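Local coordinates for protein arginase (Glaciozyma antarctica, PDB 5YNL) that probably hydrolyses L-arginine to L-ornithine and urea, as arginases do, in a form adapted to the cold, at residues Thr131-Val134 with Ala135-Tyr139. Sequence-based numbering, arbitrary orientation.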
loop_
_atom_site.group_PDB
_atom_site.type_symbol
_atom_site.label_atom_id
_atom_site.label_comp_id
_atom_site.label_asym_id
_atom_site.label_seq_id
_atom_site.Cartn_x
_atom_site.Cartn_y
_atom_site.Cartn_z
ATOM N N THR A 131 12.339 -7.817 2.640
ATOM C CA THR A 131 11.136 -7.816 1.804
ATOM C C THR A 131 10.569 -9.228 1.666
ATOM O O THR A 131 9.353 -9.401 1.558
ATOM C CB THR A 131 11.374 -7.177 0.414
ATOM O OG1 THR A 131 12.506 -7.782 -0.216
ATOM C CG2 THR A 131 11.619 -5.688 0.544
ATOM N N LYS A 132 11.447 -10.232 1.677
ATOM C CA LYS A 132 11.008 -11.625 1.613
ATOM C C LYS A 132 10.330 -11.968 2.933
ATOM O O LYS A 132 9.270 -12.594 2.953
ATOM C CB LYS A 132 12.187 -12.573 1.335
ATOM C CG LYS A 132 11.819 -14.048 1.111
ATOM C CD LYS A 132 13.084 -14.925 1.175
ATOM C CE LYS A 132 12.880 -16.357 0.668
ATOM N NZ LYS A 132 14.194 -17.059 0.488
ATOM N N ASP A 133 10.945 -11.538 4.031
ATOM C CA ASP A 133 10.368 -11.685 5.365
ATOM C C ASP A 133 8.937 -11.130 5.383
ATOM O O ASP A 133 7.994 -11.813 5.797
ATOM C CB ASP A 133 11.283 -10.993 6.398
ATOM C CG ASP A 133 10.542 -10.524 7.640
ATOM O OD1 ASP A 133 9.964 -9.409 7.613
ATOM O OD2 ASP A 133 10.560 -11.256 8.654
ATOM N N VAL A 134 8.772 -9.909 4.884
ATOM C CA VAL A 134 7.456 -9.291 4.821
ATOM C C VAL A 134 6.516 -10.069 3.906
ATOM O O VAL A 134 5.374 -10.337 4.279
ATOM C CB VAL A 134 7.544 -7.822 4.375
ATOM C CG1 VAL A 134 6.146 -7.244 4.135
ATOM C CG2 VAL A 134 8.320 -7.005 5.413
ATOM N N ALA A 135 6.999 -10.431 2.717
ATOM C CA ALA A 135 6.203 -11.171 1.731
ATOM C C ALA A 135 5.606 -12.436 2.331
ATOM O O ALA A 135 4.473 -12.819 2.017
ATOM C CB ALA A 135 7.051 -11.530 0.538
ATOM N N ASP A 136 6.389 -13.092 3.185
ATOM C CA ASP A 136 5.963 -14.328 3.817
ATOM C C ASP A 136 4.907 -14.063 4.893
ATOM O O ASP A 136 3.857 -14.717 4.913
ATOM C CB ASP A 136 7.167 -15.076 4.415
ATOM C CG ASP A 136 8.147 -15.562 3.355
ATOM O OD1 ASP A 136 7.697 -16.017 2.279
ATOM O OD2 ASP A 136 9.371 -15.488 3.606
ATOM N N ARG A 137 5.178 -13.102 5.777
ATOM C CA ARG A 137 4.287 -12.828 6.908
ATOM C C ARG A 137 2.940 -12.327 6.405
ATOM O O ARG A 137 1.884 -12.673 6.947
ATOM C CB ARG A 137 4.913 -11.808 7.866
ATOM C CG ARG A 137 6.263 -12.229 8.430
ATOM C CD ARG A 137 7.107 -11.016 8.833
ATOM N NE ARG A 137 6.547 -10.269 9.959
ATOM C CZ ARG A 137 7.010 -9.093 10.385
ATOM N NH1 ARG A 137 6.439 -8.478 11.418
ATOM N NH2 ARG A 137 8.042 -8.528 9.773
ATOM N N VAL A 138 2.992 -11.520 5.350
ATOM C CA VAL A 138 1.799 -10.987 4.714
ATOM C C VAL A 138 0.964 -12.119 4.120
ATOM O O VAL A 138 -0.256 -12.153 4.300
ATOM C CB VAL A 138 2.171 -9.936 3.652
ATOM C CG1 VAL A 138 1.001 -9.650 2.740
ATOM C CG2 VAL A 138 2.667 -8.663 4.333
ATOM N N TYR A 139 1.618 -13.067 3.450
ATOM C CA TYR A 139 0.888 -14.206 2.890
ATOM C C TYR A 139 0.236 -15.043 3.985
ATOM O O TYR A 139 -0.919 -15.458 3.842
ATOM C CB TYR A 139 1.761 -15.107 2.008
ATOM C CG TYR A 139 0.967 -16.285 1.504
ATOM C CD1 TYR A 139 0.013 -16.128 0.506
ATOM C CD2 TYR A 139 1.135 -17.547 2.052
ATOM C CE1 TYR A 139 -0.737 -17.202 0.052
ATOM C CE2 TYR A 139 0.388 -18.629 1.608
ATOM C CZ TYR A 139 -0.543 -18.450 0.610
ATOM O OH TYR A 139 -1.280 -19.518 0.171
#
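Asp133 and Arg137, four residues apart on helix 124-142 of the parallel alpha/beta arginase fold, give a worked example of an i to i+4 salt bridge. OD1 of Asp133 offers its syn lone pair to NH2 of Arg137 at 3.0 Å, with an N-H...O angle of 157°. The oxygen lies at the guanidinium edge, within its plane, yet the carboxylate is turned 59° from that plane, and a single oxygen makes the bond. Asp133 places CG anti to its backbone N, while the arginine chain bends at chi3 (66°) and brings NH2 back toward the preceding turn. NH1 meanwhile donates to the carbonyl oxygen of Gly62, which ties the helix to the end of strand 57-63. An asparagine at Asp133 would probably leave the arginine charge without its carboxylate mate on this helix, with NH1 still held by Gly62. Along the backbone the regular alpha pattern holds, Arg137 N donating to Asp133 O at 3.1 Å. On the buried flank Val134 and Val138 form the matching apolar pair, packed against Cys63 and Val61 respectively; CG1 of Val134 meets CG2 of Val138 at 3.8 Å.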